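Local coordinates for endonuclease and methylase LlaGI (Lactococcus lactis, PDB 5FFJ), which probably recognises a specific DNA sequence, methylates it and, as a Type ISP restriction-modification enzyme with a helicase-like ATPase, cleaves DNA lacking that methylation, at residues A[1055-1063]-A[1162-1170]; A[1234-1245]-A[1270-1281]. One frame throughout, in Å; residues are numbered along the deposited sequence.

Interaction 1 of 2, residues A[1055-1063]-A[1162-1170]. With nucleotides of chain B; nucleotides of chain C.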
# COMPACT_ATOMS: atom_id res chain seq x y z
N SER A 1055 -18.28 9.23 -40.49
CA SER A 1055 -19.28 10.12 -39.90
C SER A 1055 -19.30 9.98 -38.38
O SER A 1055 -19.56 10.94 -37.66
CB SER A 1055 -20.67 9.81 -40.47
OG SER A 1055 -21.08 8.50 -40.14
N VAL A 1056 -19.01 8.77 -37.91
CA VAL A 1056 -19.01 8.47 -36.49
C VAL A 1056 -17.83 7.59 -36.10
O VAL A 1056 -17.55 6.58 -36.75
CB VAL A 1056 -20.32 7.77 -36.07
CG1 VAL A 1056 -20.23 7.24 -34.64
CG2 VAL A 1056 -21.50 8.72 -36.21
N LYS A 1057 -17.16 7.98 -35.02
CA LYS A 1057 -16.11 7.16 -34.42
C LYS A 1057 -16.52 6.80 -33.01
O LYS A 1057 -17.23 7.56 -32.34
CB LYS A 1057 -14.76 7.88 -34.43
CG LYS A 1057 -14.74 9.21 -33.69
CD LYS A 1057 -14.32 9.06 -32.23
CE LYS A 1057 -14.29 10.40 -31.50
NZ LYS A 1057 -15.61 11.08 -31.52
N ASP A 1058 -16.08 5.64 -32.56
CA ASP A 1058 -16.38 5.15 -31.22
C ASP A 1058 -15.06 4.93 -30.49
O ASP A 1058 -13.99 5.08 -31.08
CB ASP A 1058 -17.21 3.87 -31.29
CG ASP A 1058 -17.72 3.42 -29.93
OD1 ASP A 1058 -18.01 4.30 -29.09
OD2 ASP A 1058 -17.84 2.20 -29.71
N ILE A 1059 -15.14 4.59 -29.21
CA ILE A 1059 -13.97 4.22 -28.44
C ILE A 1059 -14.27 2.94 -27.66
O ILE A 1059 -15.41 2.68 -27.30
CB ILE A 1059 -13.54 5.37 -27.51
CG1 ILE A 1059 -14.51 5.57 -26.35
CG2 ILE A 1059 -13.46 6.68 -28.30
CD1 ILE A 1059 -14.04 6.63 -25.38
N GLY A 1060 -13.23 2.13 -27.44
CA GLY A 1060 -13.41 0.78 -26.96
C GLY A 1060 -14.18 0.65 -25.66
O GLY A 1060 -14.17 1.56 -24.84
N ILE A 1061 -14.83 -0.49 -25.49
CA ILE A 1061 -15.70 -0.71 -24.34
C ILE A 1061 -14.89 -0.77 -23.05
O ILE A 1061 -13.73 -1.18 -23.05
CB ILE A 1061 -16.54 -2.00 -24.52
CG1 ILE A 1061 -17.91 -1.85 -23.85
CG2 ILE A 1061 -15.81 -3.23 -23.98
CD1 ILE A 1061 -18.87 -2.96 -24.20
N VAL A 1062 -15.51 -0.34 -21.95
CA VAL A 1062 -14.90 -0.43 -20.62
C VAL A 1062 -15.94 -0.95 -19.63
O VAL A 1062 -16.83 -0.21 -19.22
CB VAL A 1062 -14.35 0.93 -20.13
CG1 VAL A 1062 -13.26 0.72 -19.08
CG2 VAL A 1062 -13.83 1.76 -21.30
N THR A 1063 -15.82 -2.22 -19.25
CA THR A 1063 -16.83 -2.86 -18.41
C THR A 1063 -16.63 -2.56 -16.93
O THR A 1063 -17.55 -2.71 -16.12
CB THR A 1063 -16.82 -4.39 -18.57
OG1 THR A 1063 -15.80 -4.95 -17.73
CG2 THR A 1063 -16.57 -4.80 -20.03
N GLU A 1162 -19.92 -0.58 -17.09
CA GLU A 1162 -19.85 0.84 -16.77
C GLU A 1162 -19.92 1.72 -18.02
O GLU A 1162 -20.53 2.79 -18.01
CB GLU A 1162 -18.55 1.14 -16.01
CG GLU A 1162 -18.51 2.52 -15.37
CD GLU A 1162 -19.38 2.62 -14.13
OE1 GLU A 1162 -19.88 1.58 -13.65
OE2 GLU A 1162 -19.57 3.75 -13.63
N ASN A 1163 -19.29 1.25 -19.10
CA ASN A 1163 -19.28 1.98 -20.36
C ASN A 1163 -19.41 1.05 -21.56
O ASN A 1163 -18.44 0.39 -21.95
CB ASN A 1163 -18.00 2.81 -20.48
CG ASN A 1163 -18.20 4.25 -20.06
OD1 ASN A 1163 -17.67 4.70 -19.04
ND2 ASN A 1163 -18.96 5.00 -20.86
N VAL A 1164 -20.60 1.00 -22.14
CA VAL A 1164 -20.88 0.17 -23.30
C VAL A 1164 -20.62 0.94 -24.59
O VAL A 1164 -20.59 0.35 -25.67
CB VAL A 1164 -22.34 -0.35 -23.30
CG1 VAL A 1164 -22.59 -1.23 -22.07
CG2 VAL A 1164 -23.34 0.81 -23.35
N ARG A 1165 -20.42 2.25 -24.48
CA ARG A 1165 -20.06 3.08 -25.63
C ARG A 1165 -21.12 2.98 -26.73
O ARG A 1165 -22.32 2.87 -26.44
CB ARG A 1165 -18.69 2.65 -26.16
CG ARG A 1165 -17.63 2.50 -25.07
CD ARG A 1165 -17.35 3.83 -24.39
NE ARG A 1165 -16.00 3.91 -23.86
CZ ARG A 1165 -15.57 4.88 -23.07
NH1 ARG A 1165 -16.39 5.86 -22.70
NH2 ARG A 1165 -14.32 4.88 -22.64
N LYS A 1166 -20.69 3.03 -27.99
CA LYS A 1166 -21.59 2.95 -29.13
C LYS A 1166 -21.71 1.53 -29.67
O LYS A 1166 -22.09 1.32 -30.82
CB LYS A 1166 -21.12 3.87 -30.26
CG LYS A 1166 -20.92 5.32 -29.88
CD LYS A 1166 -20.58 6.15 -31.12
CE LYS A 1166 -20.17 7.58 -30.76
NZ LYS A 1166 -20.71 8.04 -29.45
N THR A 1167 -21.37 0.55 -28.84
CA THR A 1167 -21.34 -0.84 -29.28
C THR A 1167 -22.72 -1.33 -29.71
O THR A 1167 -22.83 -2.20 -30.58
CB THR A 1167 -20.81 -1.77 -28.19
OG1 THR A 1167 -21.60 -1.64 -27.00
CG2 THR A 1167 -19.35 -1.44 -27.87
N TYR A 1168 -23.77 -0.78 -29.12
CA TYR A 1168 -25.12 -1.16 -29.49
C TYR A 1168 -25.48 -0.63 -30.88
O TYR A 1168 -26.36 -1.17 -31.55
CB TYR A 1168 -26.13 -0.67 -28.45
CG TYR A 1168 -26.24 -1.58 -27.25
CD1 TYR A 1168 -26.95 -2.76 -27.32
CD2 TYR A 1168 -25.62 -1.26 -26.05
CE1 TYR A 1168 -27.05 -3.60 -26.23
CE2 TYR A 1168 -25.71 -2.09 -24.95
CZ TYR A 1168 -26.43 -3.27 -25.05
OH TYR A 1168 -26.53 -4.11 -23.96
N GLN A 1169 -24.79 0.42 -31.31
CA GLN A 1169 -24.98 0.96 -32.65
C GLN A 1169 -24.12 0.22 -33.68
O GLN A 1169 -24.51 0.09 -34.84
CB GLN A 1169 -24.64 2.45 -32.69
CG GLN A 1169 -25.73 3.36 -32.14
CD GLN A 1169 -25.96 3.17 -30.65
OE1 GLN A 1169 -26.94 2.56 -30.24
NE2 GLN A 1169 -25.05 3.70 -29.84
N THR A 1170 -22.96 -0.27 -33.25
CA THR A 1170 -22.04 -0.97 -34.15
C THR A 1170 -22.19 -2.48 -34.07
O THR A 1170 -21.85 -3.19 -35.02
CB THR A 1170 -20.57 -0.61 -33.86
OG1 THR A 1170 -20.26 -0.94 -32.50
CG2 THR A 1170 -20.33 0.87 -34.09
P DC B 6 -19.95 7.39 -25.17
OP1 DC B 6 -20.40 6.89 -26.49
OP2 DC B 6 -19.49 6.43 -24.14
O5' DC B 6 -18.80 8.47 -25.40
C5' DC B 6 -19.11 9.71 -26.04
C4' DC B 6 -18.25 10.83 -25.48
O4' DC B 6 -18.46 10.94 -24.04
C3' DC B 6 -16.74 10.65 -25.68
O3' DC B 6 -16.14 11.84 -26.19
C2' DC B 6 -16.24 10.29 -24.28
C1' DC B 6 -17.21 11.04 -23.39
N1 DC B 6 -17.32 10.46 -21.99
C2 DC B 6 -16.86 11.19 -20.88
O2 DC B 6 -16.36 12.31 -21.05
N3 DC B 6 -16.97 10.64 -19.64
C4 DC B 6 -17.51 9.43 -19.49
N4 DC B 6 -17.60 8.93 -18.25
C5 DC B 6 -17.98 8.68 -20.61
C6 DC B 6 -17.87 9.22 -21.82
P DA B 7 -14.68 11.81 -26.85
OP1 DA B 7 -14.48 13.07 -27.57
OP2 DA B 7 -14.53 10.53 -27.57
O5' DA B 7 -13.72 11.79 -25.58
C5' DA B 7 -13.35 13.00 -24.94
C4' DA B 7 -12.58 12.73 -23.65
O4' DA B 7 -13.37 11.87 -22.79
C3' DA B 7 -11.23 12.02 -23.84
O3' DA B 7 -10.18 12.79 -23.25
C2' DA B 7 -11.43 10.67 -23.14
C1' DA B 7 -12.50 11.00 -22.12
N9 DA B 7 -13.24 9.85 -21.60
C8 DA B 7 -13.82 8.84 -22.32
N7 DA B 7 -14.42 7.94 -21.58
C5 DA B 7 -14.24 8.39 -20.29
C6 DA B 7 -14.64 7.89 -19.03
N6 DA B 7 -15.35 6.76 -18.88
N1 DA B 7 -14.28 8.59 -17.94
C2 DA B 7 -13.58 9.71 -18.09
N3 DA B 7 -13.14 10.28 -19.21
C4 DA B 7 -13.51 9.57 -20.28
P DT C 18 -12.30 7.43 -7.87
OP1 DT C 18 -11.20 8.03 -7.08
OP2 DT C 18 -13.42 6.76 -7.17
O5' DT C 18 -12.89 8.56 -8.85
C5' DT C 18 -11.99 9.33 -9.65
C4' DT C 18 -12.73 10.12 -10.71
O4' DT C 18 -13.01 9.26 -11.86
C3' DT C 18 -14.09 10.69 -10.29
O3' DT C 18 -14.15 12.08 -10.59
C2' DT C 18 -15.09 9.88 -11.11
C1' DT C 18 -14.27 9.63 -12.36
N1 DT C 18 -14.79 8.57 -13.29
C2 DT C 18 -14.63 8.75 -14.64
O2 DT C 18 -14.09 9.72 -15.13
N3 DT C 18 -15.13 7.74 -15.42
C4 DT C 18 -15.77 6.59 -14.98
O4 DT C 18 -16.18 5.74 -15.76
C5 DT C 18 -15.90 6.47 -13.55
C7 DT C 18 -16.57 5.26 -12.95
C6 DT C 18 -15.41 7.45 -12.78

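Interaction 2 of 2, residues A[1234-1245]-A[1270-1281]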
# COMPACT_ATOMS: atom_id res chain seq x y z
N ASP A 1234 -15.99 0.66 -49.46
CA ASP A 1234 -14.98 -0.29 -48.99
C ASP A 1234 -13.59 0.19 -49.38
O ASP A 1234 -12.64 0.09 -48.60
CB ASP A 1234 -15.23 -1.69 -49.57
CG ASP A 1234 -16.37 -2.41 -48.89
OD1 ASP A 1234 -17.27 -1.73 -48.35
OD2 ASP A 1234 -16.37 -3.66 -48.89
N ASP A 1235 -13.47 0.72 -50.60
CA ASP A 1235 -12.19 1.20 -51.11
C ASP A 1235 -11.62 2.29 -50.22
O ASP A 1235 -10.42 2.29 -49.92
CB ASP A 1235 -12.35 1.71 -52.54
CG ASP A 1235 -12.40 0.59 -53.57
OD1 ASP A 1235 -12.76 -0.54 -53.19
OD2 ASP A 1235 -12.10 0.85 -54.75
N GLU A 1236 -12.47 3.21 -49.79
CA GLU A 1236 -12.04 4.28 -48.89
C GLU A 1236 -11.69 3.72 -47.52
O GLU A 1236 -10.72 4.14 -46.89
CB GLU A 1236 -13.12 5.35 -48.76
CG GLU A 1236 -12.68 6.60 -48.01
CD GLU A 1236 -11.57 7.35 -48.72
OE1 GLU A 1236 -11.40 7.15 -49.94
OE2 GLU A 1236 -10.86 8.14 -48.06
N PHE A 1237 -12.49 2.76 -47.07
CA PHE A 1237 -12.27 2.11 -45.78
C PHE A 1237 -10.90 1.44 -45.72
O PHE A 1237 -10.13 1.68 -44.79
CB PHE A 1237 -13.37 1.07 -45.53
CG PHE A 1237 -13.32 0.46 -44.16
CD1 PHE A 1237 -13.84 1.14 -43.07
CD2 PHE A 1237 -12.77 -0.79 -43.96
CE1 PHE A 1237 -13.80 0.58 -41.80
CE2 PHE A 1237 -12.74 -1.36 -42.70
CZ PHE A 1237 -13.25 -0.67 -41.62
N TYR A 1238 -10.60 0.61 -46.72
CA TYR A 1238 -9.33 -0.10 -46.74
C TYR A 1238 -8.17 0.82 -47.09
O TYR A 1238 -7.03 0.54 -46.73
CB TYR A 1238 -9.40 -1.28 -47.72
CG TYR A 1238 -10.39 -2.34 -47.30
CD1 TYR A 1238 -10.23 -3.01 -46.09
CD2 TYR A 1238 -11.48 -2.67 -48.09
CE1 TYR A 1238 -11.13 -3.98 -45.69
CE2 TYR A 1238 -12.38 -3.63 -47.70
CZ TYR A 1238 -12.20 -4.28 -46.50
OH TYR A 1238 -13.10 -5.25 -46.10
N TYR A 1239 -8.46 1.92 -47.78
CA TYR A 1239 -7.43 2.92 -48.05
C TYR A 1239 -6.89 3.50 -46.76
O TYR A 1239 -5.68 3.66 -46.59
CB TYR A 1239 -7.96 4.05 -48.93
CG TYR A 1239 -7.01 5.23 -48.95
CD1 TYR A 1239 -5.75 5.12 -49.50
CD2 TYR A 1239 -7.38 6.45 -48.41
CE1 TYR A 1239 -4.87 6.18 -49.51
CE2 TYR A 1239 -6.52 7.53 -48.42
CZ TYR A 1239 -5.26 7.39 -48.98
OH TYR A 1239 -4.39 8.45 -49.00
N VAL A 1240 -7.80 3.83 -45.84
CA VAL A 1240 -7.41 4.33 -44.53
C VAL A 1240 -6.52 3.31 -43.84
O VAL A 1240 -5.46 3.64 -43.33
CB VAL A 1240 -8.64 4.63 -43.65
CG1 VAL A 1240 -8.22 5.00 -42.24
CG2 VAL A 1240 -9.47 5.75 -44.27
N TYR A 1241 -6.96 2.05 -43.85
CA TYR A 1241 -6.24 0.98 -43.19
C TYR A 1241 -4.85 0.80 -43.80
O TYR A 1241 -3.89 0.48 -43.10
CB TYR A 1241 -7.02 -0.33 -43.26
CG TYR A 1241 -6.60 -1.34 -42.22
CD1 TYR A 1241 -6.60 -1.01 -40.87
CD2 TYR A 1241 -6.23 -2.63 -42.57
CE1 TYR A 1241 -6.23 -1.93 -39.91
CE2 TYR A 1241 -5.86 -3.56 -41.61
CZ TYR A 1241 -5.86 -3.20 -40.29
OH TYR A 1241 -5.49 -4.12 -39.34
N GLY A 1242 -4.75 1.01 -45.11
CA GLY A 1242 -3.48 0.95 -45.79
C GLY A 1242 -2.55 2.05 -45.32
O GLY A 1242 -1.38 1.80 -45.00
N VAL A 1243 -3.06 3.28 -45.27
CA VAL A 1243 -2.26 4.44 -44.90
C VAL A 1243 -1.75 4.36 -43.46
O VAL A 1243 -0.63 4.77 -43.17
CB VAL A 1243 -3.06 5.75 -45.08
CG1 VAL A 1243 -2.31 6.93 -44.47
CG2 VAL A 1243 -3.35 6.00 -46.56
N LEU A 1244 -2.58 3.85 -42.56
CA LEU A 1244 -2.20 3.75 -41.16
C LEU A 1244 -1.04 2.78 -40.93
O LEU A 1244 -0.45 2.76 -39.85
CB LEU A 1244 -3.39 3.32 -40.30
CG LEU A 1244 -4.58 4.28 -40.19
CD1 LEU A 1244 -5.58 3.75 -39.17
CD2 LEU A 1244 -4.14 5.69 -39.83
N HIS A 1245 -0.72 1.99 -41.95
CA HIS A 1245 0.39 1.04 -41.86
C HIS A 1245 1.67 1.59 -42.49
O HIS A 1245 2.75 1.01 -42.32
CB HIS A 1245 0.02 -0.28 -42.53
CG HIS A 1245 -0.77 -1.20 -41.65
ND1 HIS A 1245 -2.15 -1.23 -41.65
CD2 HIS A 1245 -0.38 -2.12 -40.74
CE1 HIS A 1245 -2.57 -2.13 -40.78
NE2 HIS A 1245 -1.52 -2.69 -40.21
N LYS A 1270 -2.55 5.98 -54.58
CA LYS A 1270 -3.65 5.62 -53.69
C LYS A 1270 -4.16 4.19 -53.88
O LYS A 1270 -4.31 3.45 -52.91
CB LYS A 1270 -4.81 6.60 -53.88
CG LYS A 1270 -5.83 6.50 -52.77
CD LYS A 1270 -6.96 7.49 -52.91
CE LYS A 1270 -8.25 6.81 -53.33
NZ LYS A 1270 -9.40 7.75 -53.27
N ASP A 1271 -4.43 3.80 -55.12
CA ASP A 1271 -5.03 2.50 -55.41
C ASP A 1271 -4.16 1.34 -54.93
O ASP A 1271 -4.64 0.22 -54.76
CB ASP A 1271 -5.31 2.36 -56.91
CG ASP A 1271 -6.62 3.00 -57.33
OD1 ASP A 1271 -7.68 2.40 -57.07
OD2 ASP A 1271 -6.59 4.10 -57.91
N LYS A 1272 -2.88 1.62 -54.71
CA LYS A 1272 -1.97 0.64 -54.14
C LYS A 1272 -2.20 0.50 -52.64
O LYS A 1272 -2.09 -0.59 -52.08
CB LYS A 1272 -0.51 1.03 -54.42
N TYR A 1273 -2.51 1.62 -51.99
CA TYR A 1273 -2.83 1.61 -50.56
C TYR A 1273 -4.09 0.80 -50.30
O TYR A 1273 -4.21 0.13 -49.27
CB TYR A 1273 -3.00 3.04 -50.03
CG TYR A 1273 -1.70 3.80 -49.93
CD1 TYR A 1273 -0.97 3.81 -48.75
CD2 TYR A 1273 -1.21 4.50 -51.02
CE1 TYR A 1273 0.22 4.51 -48.66
CE2 TYR A 1273 -0.01 5.19 -50.94
CZ TYR A 1273 0.69 5.19 -49.76
OH TYR A 1273 1.88 5.88 -49.68
N VAL A 1274 -5.03 0.85 -51.24
CA VAL A 1274 -6.27 0.10 -51.11
C VAL A 1274 -5.98 -1.39 -51.19
O VAL A 1274 -6.49 -2.18 -50.39
CB VAL A 1274 -7.28 0.47 -52.21
CG1 VAL A 1274 -8.63 -0.17 -51.93
CG2 VAL A 1274 -7.43 1.98 -52.31
N GLU A 1275 -5.17 -1.76 -52.17
CA GLU A 1275 -4.78 -3.15 -52.39
C GLU A 1275 -4.23 -3.78 -51.11
O GLU A 1275 -4.79 -4.76 -50.60
CB GLU A 1275 -3.72 -3.23 -53.50
CG GLU A 1275 -3.91 -4.39 -54.47
CD GLU A 1275 -2.75 -4.52 -55.44
OE1 GLU A 1275 -1.62 -4.80 -54.98
OE2 GLU A 1275 -2.96 -4.32 -56.65
N ILE A 1276 -3.15 -3.21 -50.59
CA ILE A 1276 -2.50 -3.75 -49.40
C ILE A 1276 -3.39 -3.56 -48.19
O ILE A 1276 -3.31 -4.32 -47.22
CB ILE A 1276 -1.13 -3.07 -49.18
CG1 ILE A 1276 -0.21 -3.41 -50.35
CG2 ILE A 1276 -0.51 -3.52 -47.86
CD1 ILE A 1276 1.12 -2.73 -50.31
N GLY A 1277 -4.25 -2.54 -48.24
CA GLY A 1277 -5.24 -2.35 -47.20
C GLY A 1277 -6.15 -3.55 -47.10
O GLY A 1277 -6.44 -4.04 -46.01
N ARG A 1278 -6.58 -4.06 -48.25
CA ARG A 1278 -7.45 -5.23 -48.30
C ARG A 1278 -6.72 -6.48 -47.82
O ARG A 1278 -7.25 -7.24 -47.01
CB ARG A 1278 -7.98 -5.45 -49.71
CG ARG A 1278 -8.98 -4.40 -50.18
CD ARG A 1278 -9.76 -4.87 -51.39
NE ARG A 1278 -11.20 -4.66 -51.22
CZ ARG A 1278 -11.86 -3.57 -51.61
NH1 ARG A 1278 -11.23 -2.57 -52.22
NH2 ARG A 1278 -13.17 -3.48 -51.41
N LYS A 1279 -5.50 -6.68 -48.31
CA LYS A 1279 -4.72 -7.86 -47.96
C LYS A 1279 -4.44 -7.90 -46.46
O LYS A 1279 -4.64 -8.93 -45.81
CB LYS A 1279 -3.41 -7.89 -48.73
CG LYS A 1279 -3.58 -8.02 -50.24
CD LYS A 1279 -2.25 -8.11 -50.94
CE LYS A 1279 -2.42 -8.22 -52.44
NZ LYS A 1279 -1.12 -8.44 -53.13
N LEU A 1280 -3.98 -6.77 -45.92
CA LEU A 1280 -3.72 -6.65 -44.49
C LEU A 1280 -4.97 -7.01 -43.69
O LEU A 1280 -4.89 -7.77 -42.72
CB LEU A 1280 -3.27 -5.24 -44.15
CG LEU A 1280 -1.82 -4.89 -44.50
CD1 LEU A 1280 -1.62 -3.39 -44.45
CD2 LEU A 1280 -0.87 -5.59 -43.54
N SER A 1281 -6.11 -6.47 -44.09
CA SER A 1281 -7.38 -6.76 -43.44
C SER A 1281 -7.70 -8.24 -43.53
O SER A 1281 -8.05 -8.87 -42.53
CB SER A 1281 -8.51 -5.94 -44.06
OG SER A 1281 -9.76 -6.32 -43.51

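Interaction 1 of 2, residues A[1055-1063]-A[1162-1170]
A DNA-reading site of the Type ISP specificity domain is built where Val-1062 and Asn-1163 join two loops by one antiparallel bridge. In this hydrogen-bonded pair Val-1062 N gives to Asn-1163 O (3.0 Å) and Asn-1163 N to Val-1062 O (2.9 Å). A type II' turn from Val-1164 to Thr-1167 follows and sets Arg-1165 against 1059-1062. Bent at chi2 (-63°), the arginine chain lays Arg-1165 NE 3.1 Å from Gly-1060 O, a nearly straight bond in the guanidinium plane but above that of the carbonyl. Ile-1059 CD1 sits over the centre of one guanidinium face and Asn-1163 CB toward the rim of the other. Held this way, NH1 and NH2 of Arg-1165 both donate to N7 of DA7 of chain B, at 3.1 and 3.2 Å, on the major-groove edge of the adenine. A methionine at this position would probably lose the bond to Gly-1060 O and both bonds to the adenine N7. Beside it, Lys-1166 N meets Asp-1058 OD1 at 3.2 Å from above the carboxylate plane. The side chains of Asp-1058 and Lys-1166 run antiparallel alongside one another, and Lys-1166 NZ ends 3.2 Å from OP1 of DC6 of chain B.

Interaction 2 of 2, residues A[1234-1245]-A[1270-1281]
Tyr-1239 carries the aliphatic chain of Lys-1270 across one face of its ring, with Lys-1270 CG 3.8 Å from the ring centroid in a CH-pi contact. With CG anti to the backbone N (chi1 167°), the same ring lies alongside Tyr-1273 and turns its edge toward that ring's face, an offset edge-to-face pair with centroids 6.0 Å apart. The Tyr-1239 hydroxyl bonds outside the pair, to Pro-1265 O. Beneath these side chains two helices cross almost at a right angle (85°), their axes only 7.1 Å apart, because glycine faces glycine: Gly-1242 CA is 4.0 Å from Gly-1277 CA. Gly-1242 CA packs on Tyr-1273 O, and Gly-1277 CA makes a C-H...O contact with Tyr-1238 O; the close backbones leave little room for a side chain at either glycine. Near the start of helix 1234-1243, Arg-1278 NH1 forms a salt bridge to Asp-1235 OD1 (2.7 Å), approaching from above the carboxylate plane, while Tyr-1238 CD2 lies over the guanidinium centre with ring and guanidinium planes 52° apart. Toward the other end of helix 1234-1243, His-1245 ND1 donates to Tyr-1241 O at 2.8 Å, which fixes the imidazole's rotation, and Leu-1280 CD1 packs over one face of that imidazole.

In the fold
Both interactions belong to the C-terminal specificity domain and are mostly buried, their centres 24 Å apart and their nearest atoms about 9 Å apart without touching. Interaction 1 joins loops at the DNA, so its chemistry is polar: backbone bonds set up basic side chains that reach out to a base and a phosphate. Interaction 2, about 16 Å from the nucleic acid at its nearest atom, is helix packing, with aromatic and aliphatic side chains around a close helix crossing at two glycines and charged pairs near the start of helix 1234-1243. One antiparallel sheet links them: strand 1058-1059 of interaction 1 is an edge strand, whereas Tyr-1241 and Ser-1281 of interaction 2 pack on strand 1194-1197 at the other edge.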